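Local coordinates for protein peroxinectin A (Dictyostelium discoideum, PDB 6ERC) that catalyses the oxidation of phenolic donors, iodide and thiocyanate by hydrogen peroxide, as a secreted, glycosylated haem peroxidase, at residues Ser86-Val97 against Lys112-Ala121; Gln19-Arg28 against Glu141-Tyr149. One frame throughout, in Å; residues are numbered along the deposited sequence.

Contact 1 (Ser86-Val97 against Lys112-Ala121); sequences SKPEPNSWPIKV and KTMNYFRTRA. With HEM (protoporphyrin IX containing Fe), chain F; BMA (beta-D-mannopyranose), chain H.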
loop_
_atom_site.group_PDB
_atom_site.type_symbol
_atom_site.label_atom_id
_atom_site.label_comp_id
_atom_site.label_asym_id
_atom_site.label_seq_id
_atom_site.Cartn_x
_atom_site.Cartn_y
_atom_site.Cartn_z
ATOM N N SER A 86 -2.600 -0.787 9.322
ATOM C CA SER A 86 -3.452 -1.496 10.275
ATOM C C SER A 86 -2.549 -2.233 11.259
ATOM O O SER A 86 -2.339 -3.445 11.181
ATOM C CB SER A 86 -4.395 -2.441 9.544
ATOM O OG SER A 86 -5.261 -1.720 8.685
ATOM N N LYS A 87 -2.004 -1.476 12.201
ATOM C CA LYS A 87 -1.032 -2.030 13.138
ATOM C C LYS A 87 -1.729 -2.973 14.113
ATOM O O LYS A 87 -2.672 -2.550 14.793
ATOM C CB LYS A 87 -0.327 -0.907 13.892
ATOM C CG LYS A 87 0.912 -1.357 14.662
ATOM C CD LYS A 87 1.655 -0.171 15.272
ATOM C CE LYS A 87 2.839 -0.615 16.122
ATOM N NZ LYS A 87 3.887 -1.298 15.311
ATOM N N PRO A 88 -1.319 -4.236 14.219
ATOM C CA PRO A 88 -1.993 -5.155 15.143
ATOM C C PRO A 88 -1.614 -4.937 16.600
ATOM O O PRO A 88 -0.533 -4.441 16.926
ATOM C CB PRO A 88 -1.525 -6.540 14.672
ATOM C CG PRO A 88 -0.920 -6.334 13.332
ATOM C CD PRO A 88 -0.378 -4.952 13.342
ATOM N N GLU A 89 -2.535 -5.320 17.476
ATOM C CA GLU A 89 -2.262 -5.503 18.895
ATOM C C GLU A 89 -1.918 -6.957 19.167
ATOM O O GLU A 89 -2.128 -7.827 18.323
ATOM C CB GLU A 89 -3.478 -5.098 19.720
ATOM C CG GLU A 89 -3.641 -3.621 19.959
ATOM C CD GLU A 89 -4.909 -3.316 20.731
ATOM O OE1 GLU A 89 -5.997 -3.734 20.277
ATOM O OE2 GLU A 89 -4.816 -2.677 21.802
ATOM N N PRO A 90 -1.397 -7.271 20.357
ATOM C CA PRO A 90 -1.226 -8.686 20.721
ATOM C C PRO A 90 -2.560 -9.355 21.026
ATOM O O PRO A 90 -2.762 -9.906 22.113
ATOM C CB PRO A 90 -0.313 -8.631 21.959
ATOM C CG PRO A 90 0.218 -7.230 22.012
ATOM C CD PRO A 90 -0.812 -6.372 21.363
ATOM N N ASN A 91 -3.478 -9.303 20.063
ATOM C CA ASN A 91 -4.827 -9.853 20.184
ATOM C C ASN A 91 -4.925 -10.974 19.157
ATOM O O ASN A 91 -5.308 -10.748 18.007
ATOM C CB ASN A 91 -5.877 -8.774 19.948
ATOM C CG ASN A 91 -7.280 -9.254 20.237
ATOM O OD1 ASN A 91 -7.480 -10.165 21.037
ATOM N ND2 ASN A 91 -8.262 -8.644 19.585
ATOM N N SER A 92 -4.580 -12.185 19.579
ATOM C CA SER A 92 -4.336 -13.280 18.649
ATOM C C SER A 92 -5.647 -13.918 18.198
ATOM O O SER A 92 -6.433 -14.394 19.024
ATOM C CB SER A 92 -3.432 -14.322 19.303
ATOM O OG SER A 92 -3.197 -15.408 18.428
ATOM N N TRP A 93 -5.878 -13.924 16.883
ATOM C CA TRP A 93 -6.908 -14.741 16.242
ATOM C C TRP A 93 -6.207 -15.570 15.170
ATOM O O TRP A 93 -6.247 -15.226 13.980
ATOM C CB TRP A 93 -8.023 -13.890 15.637
ATOM C CG TRP A 93 -9.020 -14.693 14.839
ATOM C CD1 TRP A 93 -9.371 -16.000 15.036
ATOM C CD2 TRP A 93 -9.782 -14.244 13.710
ATOM N NE1 TRP A 93 -10.304 -16.386 14.107
ATOM C CE2 TRP A 93 -10.574 -15.328 13.281
ATOM C CE3 TRP A 93 -9.872 -13.031 13.023
ATOM C CZ2 TRP A 93 -11.444 -15.234 12.196
ATOM C CZ3 TRP A 93 -10.736 -12.940 11.946
ATOM C CH2 TRP A 93 -11.511 -14.033 11.544
ATOM N N PRO A 94 -5.556 -16.667 15.554
ATOM C CA PRO A 94 -4.731 -17.411 14.594
ATOM C C PRO A 94 -5.516 -17.846 13.366
ATOM O O PRO A 94 -6.744 -17.966 13.379
ATOM C CB PRO A 94 -4.248 -18.621 15.404
ATOM C CG PRO A 94 -4.335 -18.182 16.829
ATOM C CD PRO A 94 -5.517 -17.269 16.898
ATOM N N ILE A 95 -4.777 -18.076 12.286
ATOM C CA ILE A 95 -5.348 -18.574 11.041
ATOM C C ILE A 95 -5.306 -20.093 11.078
ATOM O O ILE A 95 -4.226 -20.692 11.131
ATOM C CB ILE A 95 -4.588 -18.035 9.821
ATOM C CG1 ILE A 95 -4.518 -16.512 9.896
ATOM C CG2 ILE A 95 -5.249 -18.516 8.531
ATOM C CD1 ILE A 95 -3.979 -15.827 8.646
ATOM N N LYS A 96 -6.480 -20.716 11.048
ATOM C CA LYS A 96 -6.558 -22.168 11.102
ATOM C C LYS A 96 -6.144 -22.769 9.765
ATOM O O LYS A 96 -6.565 -22.303 8.702
ATOM C CB LYS A 96 -7.976 -22.606 11.469
ATOM C CG LYS A 96 -8.344 -22.357 12.923
ATOM C CD LYS A 96 -9.719 -22.921 13.259
ATOM C CE LYS A 96 -10.017 -22.806 14.747
ATOM N NZ LYS A 96 -11.411 -23.214 15.077
ATOM N N VAL A 97 -5.306 -23.797 9.822
ATOM C CA VAL A 97 -4.867 -24.533 8.643
ATOM C C VAL A 97 -5.754 -25.769 8.505
ATOM O O VAL A 97 -5.816 -26.571 9.451
ATOM C CB VAL A 97 -3.388 -24.930 8.743
ATOM C CG1 VAL A 97 -2.967 -25.764 7.536
ATOM C CG2 VAL A 97 -2.517 -23.688 8.870
ATOM N N LYS A 112 -2.625 -27.213 13.296
ATOM C CA LYS A 112 -1.636 -26.278 12.778
ATOM C C LYS A 112 -2.279 -24.938 12.440
ATOM O O LYS A 112 -3.416 -24.879 11.961
ATOM C CB LYS A 112 -0.959 -26.859 11.537
ATOM C CG LYS A 112 -0.035 -28.031 11.825
ATOM C CD LYS A 112 1.247 -27.571 12.497
ATOM C CE LYS A 112 2.236 -28.711 12.660
ATOM N NZ LYS A 112 3.510 -28.246 13.276
ATOM N N THR A 113 -1.540 -23.857 12.687
ATOM C CA THR A 113 -2.049 -22.510 12.475
ATOM C C THR A 113 -0.950 -21.617 11.914
ATOM O O THR A 113 0.234 -21.962 11.916
ATOM C CB THR A 113 -2.588 -21.896 13.773
ATOM O OG1 THR A 113 -1.544 -21.859 14.755
ATOM C CG2 THR A 113 -3.749 -22.706 14.309
ATOM N N MET A 114 -1.369 -20.454 11.426
ATOM C CA MET A 114 -0.467 -19.385 11.028
ATOM C C MET A 114 -0.739 -18.167 11.898
ATOM O O MET A 114 -1.896 -17.841 12.180
ATOM C CB MET A 114 -0.644 -19.028 9.552
ATOM C CG MET A 114 -0.209 -20.125 8.603
ATOM S SD MET A 114 -0.487 -19.696 6.877
ATOM C CE MET A 114 -2.271 -19.803 6.788
ATOM N N ASN A 115 0.329 -17.504 12.329
ATOM C CA ASN A 115 0.190 -16.357 13.216
ATOM C C ASN A 115 -0.721 -15.302 12.599
ATOM O O ASN A 115 -0.606 -14.979 11.414
ATOM C CB ASN A 115 1.564 -15.749 13.509
ATOM C CG ASN A 115 2.465 -16.692 14.274
ATOM O OD1 ASN A 115 2.962 -17.678 13.728
ATOM N ND2 ASN A 115 2.686 -16.389 15.549
ATOM N N TYR A 116 -1.635 -14.771 13.410
ATOM C CA TYR A 116 -2.390 -13.583 13.035
ATOM C C TYR A 116 -2.804 -12.844 14.295
ATOM O O TYR A 116 -3.295 -13.458 15.247
ATOM C CB TYR A 116 -3.627 -13.927 12.204
ATOM C CG TYR A 116 -4.465 -12.715 11.856
ATOM C CD1 TYR A 116 -5.427 -12.233 12.734
ATOM C CD2 TYR A 116 -4.289 -12.048 10.650
ATOM C CE1 TYR A 116 -6.188 -11.129 12.422
ATOM C CE2 TYR A 116 -5.050 -10.942 10.328
ATOM C CZ TYR A 116 -5.996 -10.488 11.218
ATOM O OH TYR A 116 -6.756 -9.386 10.903
ATOM N N PHE A 117 -2.615 -11.529 14.285
ATOM C CA PHE A 117 -2.979 -10.667 15.398
ATOM C C PHE A 117 -3.952 -9.611 14.904
ATOM O O PHE A 117 -3.727 -8.996 13.858
ATOM C CB PHE A 117 -1.741 -10.023 16.011
ATOM C CG PHE A 117 -0.853 -10.993 16.726
ATOM C CD1 PHE A 117 0.095 -11.724 16.032
ATOM C CD2 PHE A 117 -0.973 -11.183 18.090
ATOM C CE1 PHE A 117 0.912 -12.625 16.690
ATOM C CE2 PHE A 117 -0.160 -12.080 18.754
ATOM C CZ PHE A 117 0.784 -12.804 18.054
ATOM N N ARG A 118 -5.029 -9.409 15.652
ATOM C CA ARG A 118 -6.090 -8.522 15.203
ATOM C C ARG A 118 -5.639 -7.068 15.266
ATOM O O ARG A 118 -4.799 -6.683 16.084
ATOM C CB ARG A 118 -7.349 -8.729 16.045
ATOM C CG ARG A 118 -7.925 -10.138 15.939
ATOM C CD ARG A 118 -9.303 -10.243 16.575
ATOM N NE ARG A 118 -10.312 -9.491 15.833
ATOM C CZ ARG A 118 -11.617 -9.526 16.092
ATOM N NH1 ARG A 118 -12.085 -10.281 17.074
ATOM N NH2 ARG A 118 -12.456 -8.806 15.363
ATOM N N THR A 119 -6.210 -6.260 14.379
ATOM C CA THR A 119 -5.824 -4.861 14.268
ATOM C C THR A 119 -6.189 -4.087 15.526
ATOM O O THR A 119 -7.226 -4.328 16.146
ATOM C CB THR A 119 -6.500 -4.227 13.056
ATOM O OG1 THR A 119 -6.217 -5.022 11.899
ATOM C CG2 THR A 119 -5.988 -2.807 12.834
ATOM N N ARG A 120 -5.323 -3.146 15.895
ATOM C CA ARG A 120 -5.613 -2.265 17.013
ATOM C C ARG A 120 -6.953 -1.584 16.807
ATOM O O ARG A 120 -7.262 -1.071 15.726
ATOM C CB ARG A 120 -4.512 -1.215 17.165
ATOM C CG ARG A 120 -4.709 -0.219 18.310
ATOM C CD ARG A 120 -3.659 0.870 18.254
ATOM N NE ARG A 120 -3.994 2.027 19.079
ATOM C CZ ARG A 120 -3.231 3.112 19.184
ATOM N NH1 ARG A 120 -2.081 3.192 18.520
ATOM N NH2 ARG A 120 -3.612 4.122 19.954
ATOM N N ALA A 121 -7.743 -1.590 17.870
ATOM C CA ALA A 121 -9.065 -0.989 17.852
ATOM C C ALA A 121 -9.261 -0.180 19.125
ATOM O O ALA A 121 -8.539 -0.341 20.114
ATOM C CB ALA A 121 -10.180 -2.045 17.708
HETATM C CHA HEM F . -1.133 -4.789 3.358
HETATM C CHB HEM F . 2.607 -7.349 1.673
HETATM C CHC HEM F . 2.049 -5.257 -2.684
HETATM C CHD HEM F . -1.843 -2.885 -1.045
HETATM C C1A HEM F . -0.115 -5.704 3.258
HETATM C C2A HEM F . 0.268 -6.654 4.273
HETATM C C3A HEM F . 1.299 -7.369 3.815
HETATM C C4A HEM F . 1.606 -6.885 2.488
HETATM C CMA HEM F . 2.050 -8.501 4.550
HETATM C CAA HEM F . -0.433 -6.798 5.634
HETATM C CBA HEM F . -1.136 -8.148 5.626
HETATM C CGA HEM F . -2.270 -8.141 6.617
HETATM O O1A HEM F . -3.232 -7.350 6.435
HETATM O O2A HEM F . -2.220 -8.937 7.588
HETATM C C1B HEM F . 2.784 -6.985 0.360
HETATM C C2B HEM F . 3.837 -7.472 -0.496
HETATM C C3B HEM F . 3.693 -6.895 -1.701
HETATM C C4B HEM F . 2.536 -6.024 -1.642
HETATM C CMB HEM F . 4.903 -8.476 -0.013
HETATM C CAB HEM F . 4.539 -7.066 -2.984
HETATM C CBB HEM F . 5.557 -7.928 -3.081
HETATM C C1C HEM F . 0.943 -4.437 -2.633
HETATM C C2C HEM F . 0.409 -3.639 -3.723
HETATM C C3C HEM F . -0.675 -2.978 -3.262
HETATM C C4C HEM F . -0.843 -3.347 -1.873
HETATM C CMC HEM F . 1.055 -3.641 -5.125
HETATM C CAC HEM F . -1.665 -1.986 -3.928
HETATM C CBC HEM F . -1.611 -1.555 -5.190
HETATM C C1D HEM F . -1.961 -3.159 0.296
HETATM C C2D HEM F . -2.910 -2.557 1.203
HETATM C C3D HEM F . -2.714 -3.095 2.410
HETATM C C4D HEM F . -1.627 -4.038 2.318
HETATM C CMD HEM F . -3.967 -1.507 0.803
HETATM C CAD HEM F . -3.456 -2.771 3.719
HETATM C CBD HEM F . -2.830 -1.478 4.231
HETATM C CGD HEM F . -2.796 -1.447 5.739
HETATM O O1D HEM F . -1.830 -2.001 6.324
HETATM O O2D HEM F . -3.718 -0.869 6.368
HETATM N NA HEM F . 0.725 -5.871 2.179
HETATM N NB HEM F . 2.008 -6.104 -0.367
HETATM N NC HEM F . 0.153 -4.231 -1.522
HETATM N ND HEM F . -1.194 -4.057 1.011
HETATM FE FE HEM F . 0.420 -5.024 0.345
HETATM C C1 BMA H . -8.728 3.444 22.350
HETATM C C2 BMA H . -7.262 3.045 22.726
HETATM C C3 BMA H . -6.314 4.227 22.410
HETATM C C4 BMA H . -6.979 5.591 22.755
HETATM C C5 BMA H . -8.156 5.340 23.714
HETATM C C6 BMA H . -8.805 6.609 24.242
HETATM O O2 BMA H . -6.813 1.941 21.951
HETATM O O3 BMA H . -5.898 4.204 21.059
HETATM O O4 BMA H . -6.044 6.446 23.393
HETATM O O5 BMA H . -9.166 4.619 22.996
HETATM O O6 BMA H . -9.030 6.486 25.661
HETATM O O HOH W 1 -1.766 -15.904 15.967
HETATM O O HOH W 2 -4.031 -28.028 10.342
#

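Contact 2 (Gln19-Arg28 against Glu141-Tyr149); sequences QGSIFTPFIR and EQINSLGSY. With NA (sodium ion), chain K.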
loop_
_atom_site.group_PDB
_atom_site.type_symbol
_atom_site.label_atom_id
_atom_site.label_comp_id
_atom_site.label_asym_id
_atom_site.label_seq_id
_atom_site.Cartn_x
_atom_site.Cartn_y
_atom_site.Cartn_z
ATOM N N GLN A 19 -8.190 15.662 12.663
ATOM C CA GLN A 19 -8.787 15.023 11.497
ATOM C C GLN A 19 -7.706 14.566 10.527
ATOM O O GLN A 19 -6.931 15.380 10.015
ATOM C CB GLN A 19 -9.749 15.991 10.812
ATOM C CG GLN A 19 -10.494 15.403 9.628
ATOM C CD GLN A 19 -11.662 16.268 9.201
ATOM O OE1 GLN A 19 -12.732 16.223 9.808
ATOM N NE2 GLN A 19 -11.461 17.070 8.162
ATOM N N GLY A 20 -7.656 13.260 10.274
ATOM C CA GLY A 20 -6.660 12.687 9.395
ATOM C C GLY A 20 -5.326 12.395 10.043
ATOM O O GLY A 20 -4.431 11.865 9.368
ATOM N N SER A 21 -5.158 12.707 11.325
ATOM C CA SER A 21 -3.872 12.528 11.976
ATOM C C SER A 21 -3.658 11.062 12.353
ATOM O O SER A 21 -4.574 10.236 12.320
ATOM C CB SER A 21 -3.767 13.422 13.212
ATOM O OG SER A 21 -4.734 13.076 14.185
ATOM N N ILE A 22 -2.415 10.750 12.721
ATOM C CA ILE A 22 -2.028 9.376 13.003
ATOM C C ILE A 22 -2.746 8.870 14.250
ATOM O O ILE A 22 -3.093 9.640 15.156
ATOM C CB ILE A 22 -0.498 9.285 13.158
ATOM C CG1 ILE A 22 -0.051 7.828 13.269
ATOM C CG2 ILE A 22 -0.029 10.080 14.372
ATOM C CD1 ILE A 22 1.427 7.622 13.022
ATOM N N PHE A 23 -2.978 7.555 14.291
ATOM C CA PHE A 23 -3.587 6.887 15.445
ATOM C C PHE A 23 -5.032 7.333 15.660
ATOM O O PHE A 23 -5.471 7.540 16.792
ATOM C CB PHE A 23 -2.755 7.114 16.714
ATOM C CG PHE A 23 -1.322 6.685 16.586
ATOM C CD1 PHE A 23 -0.999 5.423 16.115
ATOM C CD2 PHE A 23 -0.295 7.550 16.929
ATOM C CE1 PHE A 23 0.322 5.030 15.995
ATOM C CE2 PHE A 23 1.026 7.162 16.810
ATOM C CZ PHE A 23 1.335 5.903 16.342
ATOM N N THR A 24 -5.781 7.474 14.568
ATOM C CA THR A 24 -7.191 7.838 14.661
ATOM C C THR A 24 -8.063 6.786 13.981
ATOM O O THR A 24 -7.625 6.137 13.022
ATOM C CB THR A 24 -7.464 9.204 14.018
ATOM O OG1 THR A 24 -7.072 9.179 12.642
ATOM C CG2 THR A 24 -6.708 10.306 14.748
ATOM N N PRO A 25 -9.294 6.580 14.461
ATOM C CA PRO A 25 -10.147 5.537 13.875
ATOM C C PRO A 25 -10.324 5.730 12.377
ATOM O O PRO A 25 -10.318 6.853 11.858
ATOM C CB PRO A 25 -11.487 5.694 14.611
ATOM C CG PRO A 25 -11.232 6.577 15.804
ATOM C CD PRO A 25 -9.828 7.116 15.727
ATOM N N PHE A 26 -10.450 4.603 11.678
ATOM C CA PHE A 26 -10.775 4.634 10.257
ATOM C C PHE A 26 -12.196 5.144 10.041
ATOM O O PHE A 26 -13.015 5.213 10.965
ATOM C CB PHE A 26 -10.635 3.242 9.626
ATOM C CG PHE A 26 -9.217 2.822 9.375
ATOM C CD1 PHE A 26 -8.513 3.318 8.290
ATOM C CD2 PHE A 26 -8.597 1.896 10.201
ATOM C CE1 PHE A 26 -7.212 2.915 8.048
ATOM C CE2 PHE A 26 -7.296 1.491 9.962
ATOM C CZ PHE A 26 -6.605 2.002 8.883
ATOM N N ILE A 27 -12.481 5.491 8.797
ATOM C CA ILE A 27 -13.826 5.855 8.375
ATOM C C ILE A 27 -14.517 4.610 7.826
ATOM O O ILE A 27 -13.872 3.638 7.425
ATOM C CB ILE A 27 -13.792 6.996 7.324
ATOM C CG1 ILE A 27 -13.200 8.271 7.931
ATOM C CG2 ILE A 27 -15.174 7.296 6.758
ATOM C CD1 ILE A 27 -14.005 8.852 9.088
ATOM N N ARG A 28 -15.848 4.629 7.825
ATOM C CA ARG A 28 -16.653 3.558 7.256
ATOM C C ARG A 28 -17.534 4.121 6.151
ATOM O O ARG A 28 -18.244 5.109 6.361
ATOM C CB ARG A 28 -17.525 2.887 8.324
ATOM C CG ARG A 28 -16.756 2.143 9.400
ATOM C CD ARG A 28 -16.400 0.725 8.979
ATOM N NE ARG A 28 -15.714 0.016 10.056
ATOM C CZ ARG A 28 -15.296 -1.243 9.987
ATOM N NH1 ARG A 28 -15.490 -1.958 8.888
ATOM N NH2 ARG A 28 -14.679 -1.788 11.025
ATOM N N GLU A 141 -13.901 0.679 16.593
ATOM C CA GLU A 141 -13.408 1.031 15.274
ATOM C C GLU A 141 -11.909 0.795 15.205
ATOM O O GLU A 141 -11.195 0.990 16.196
ATOM C CB GLU A 141 -13.737 2.500 14.948
ATOM C CG GLU A 141 -13.393 2.934 13.527
ATOM C CD GLU A 141 -13.907 1.962 12.469
ATOM O OE1 GLU A 141 -13.161 1.026 12.106
ATOM O OE2 GLU A 141 -15.053 2.130 12.001
ATOM N N GLN A 142 -11.450 0.328 14.045
ATOM C CA GLN A 142 -10.030 0.066 13.881
ATOM C C GLN A 142 -9.243 1.368 13.775
ATOM O O GLN A 142 -9.757 2.410 13.348
ATOM C CB GLN A 142 -9.771 -0.809 12.647
ATOM C CG GLN A 142 -9.985 -2.308 12.871
ATOM C CD GLN A 142 -11.452 -2.691 12.959
ATOM O OE1 GLN A 142 -12.287 -2.172 12.220
ATOM N NE2 GLN A 142 -11.769 -3.605 13.866
ATOM N N ILE A 143 -7.976 1.300 14.186
ATOM C CA ILE A 143 -7.110 2.476 14.322
ATOM C C ILE A 143 -6.108 2.497 13.177
ATOM O O ILE A 143 -5.415 1.503 12.924
ATOM C CB ILE A 143 -6.389 2.499 15.692
ATOM C CG1 ILE A 143 -7.367 2.902 16.827
ATOM C CG2 ILE A 143 -5.179 3.454 15.634
ATOM C CD1 ILE A 143 -7.430 4.407 17.120
ATOM N N ASN A 144 -6.038 3.632 12.489
ATOM C CA ASN A 144 -5.024 3.860 11.466
ATOM C C ASN A 144 -3.746 4.350 12.140
ATOM O O ASN A 144 -3.682 5.487 12.622
ATOM C CB ASN A 144 -5.500 4.875 10.422
ATOM C CG ASN A 144 -4.549 4.989 9.247
ATOM O OD1 ASN A 144 -3.538 4.288 9.183
ATOM N ND2 ASN A 144 -4.870 5.858 8.309
ATOM N N SER A 145 -2.729 3.496 12.174
ATOM C CA SER A 145 -1.441 3.856 12.767
ATOM C C SER A 145 -0.539 4.603 11.790
ATOM O O SER A 145 0.670 4.363 11.737
ATOM C CB SER A 145 -0.755 2.597 13.296
ATOM O OG SER A 145 -1.463 2.061 14.401
ATOM N N LEU A 146 -1.110 5.517 11.012
ATOM C CA LEU A 146 -0.363 6.281 10.027
ATOM C C LEU A 146 -1.196 7.492 9.632
ATOM O O LEU A 146 -2.428 7.446 9.662
ATOM C CB LEU A 146 -0.035 5.435 8.794
ATOM C CG LEU A 146 1.325 5.669 8.139
ATOM C CD1 LEU A 146 2.444 5.100 8.997
ATOM C CD2 LEU A 146 1.349 5.053 6.755
ATOM N N GLY A 147 -0.512 8.576 9.269
ATOM C CA GLY A 147 -1.200 9.763 8.805
ATOM C C GLY A 147 -1.954 9.504 7.516
ATOM O O GLY A 147 -1.408 8.913 6.581
ATOM N N SER A 148 -3.211 9.944 7.453
ATOM C CA SER A 148 -4.053 9.664 6.297
ATOM C C SER A 148 -3.695 10.508 5.082
ATOM O O SER A 148 -4.092 10.161 3.964
ATOM C CB SER A 148 -5.523 9.891 6.656
ATOM O OG SER A 148 -5.925 9.031 7.706
ATOM N N TYR A 149 -2.962 11.602 5.272
ATOM C CA TYR A 149 -2.602 12.475 4.167
ATOM C C TYR A 149 -1.378 11.943 3.436
ATOM O O TYR A 149 -0.496 11.316 4.028
ATOM C CB TYR A 149 -2.323 13.893 4.671
ATOM C CG TYR A 149 -3.495 14.534 5.380
ATOM C CD1 TYR A 149 -4.486 15.193 4.666
ATOM C CD2 TYR A 149 -3.606 14.481 6.762
ATOM C CE1 TYR A 149 -5.560 15.778 5.308
ATOM C CE2 TYR A 149 -4.676 15.065 7.414
ATOM C CZ TYR A 149 -5.651 15.712 6.684
ATOM O OH TYR A 149 -6.718 16.294 7.332
HETATM NA NA NA K . 0.737 9.944 5.459
HETATM O O HOH W 3 -9.450 16.281 6.291
HETATM O O HOH W 4 -4.606 8.439 10.249
#

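Contact 1 (Ser86-Val97 against Lys112-Ala121)
The R118 side chain runs alongside that of N91, their guanidinium and amide planes only 13° apart, with N91 ND2 3.6 Å from R118 CD. Between their backbones R118 N donates to N91 O (2.7 Å). A bend at chi3 (68°) turns the buried guanidinium to the rest of the fold, where D389 takes NE in a salt bridge and the carbonyls of N36 and F35 take NH1 and NH2. F117 fills the corner where segment 86-97 turns at P90, centre of an inverse gamma turn: its CB meets P88 CB at 3.7 Å, its CD2 meets P90 CA at 3.6 Å, and N91 N lies at the ring edge. Between the pairs P88–T119 and S92–F117 the register slips by two, a beta bulge. Beyond it I95 and M114 form an antiparallel hydrogen-bonded pair, each residue donating its N-H to the other's carbonyl. With I95 CG1 opposite the carbonyl carbon (chi1 -53°), that branch rests on Y116 CB at 3.6 Å, while CG2 reaches M114 CE at 3.7 Å. At the other end S86 OG donates to haem propionate O2D at 2.9 Å, and R120 NH2 bonds to O3 of a glycan mannose. The pairing joins the outermost strand 91-96 to strand 113-124 of a four-stranded antiparallel sheet. Helix 379-390 packs against W93, I95 and Y116 through Q385, and its D389 also accepts the hydroxyl of Y116.

Contact 2 (Gln19-Arg28 against Glu141-Tyr149)
Two residues, F23 and T24, sit opposite the single residue N144 in a G1 beta bulge whose left-handed first position is taken by a phenylalanine (F23 phi 66°) instead of the usual glycine. N144 O accepts F23 N at 2.7 Å and, weakly, T24 N, while N144 N returns a bond to T24 O at 3.0 Å. The N144 side chain lies across F26: CB sits over one face of the ring, 3.7 Å from its centroid, and the amide plane is 12° from the ring plane. N144 OD1 is held by L85 N, which fixes the amide over the ring. Further along, E141, bent at chi2 (49°), lifts its carboxylate to R28 coming from the opposite direction. OE2 uses its syn lone pair for R28 NE, 2.9 Å away and near the guanidinium plane; OE1 accepts Q142 N at 2.7 Å and is also bonded by N294. With an alanine at E141, R28 NE would probably be left without its carboxylate acceptor, although H390 O still holds NH2, and Q142 N and N294 ND2 would lose the acceptor OE1. At the far end Y149 OH donates to Q19 O at 2.8 Å from above the carbonyl plane, and the Y149 ring presses so close to G20 CA that a side chain there would strike CE2. G147 O (2.6 Å) and Y149 O (2.3 Å) bind the sodium ion, whose site N82, D151 and N153 complete. Strand 24-25 is the sheet's outermost, beside 139-144; across that strand E141 and I143 pair with T122 and R120 of strand 113-124, and helix 294-300 packs on F26 and R28.

Contacts 1 and 2, centres about 20 Å apart, are two pairings of one antiparallel sheet, and along the chain contact 1 is nested inside the loop that contact 2 closes. They meet where strands 113-124 and 139-144 run together: R120 O lies 2.9 Å from I143 N, a probable hydrogen bond, and K87 CB packs 3.2 Å from S145 OG. Contact 1 enters the haem pocket through S86, its side chain about 7 Å from that of R213, the predicted transition-state stabiliser. In contact 2 the F26 side chain comes within about 5 Å of the haem, and that of L146 lies about 5 Å from those of R213 and H81, the predicted proton acceptor.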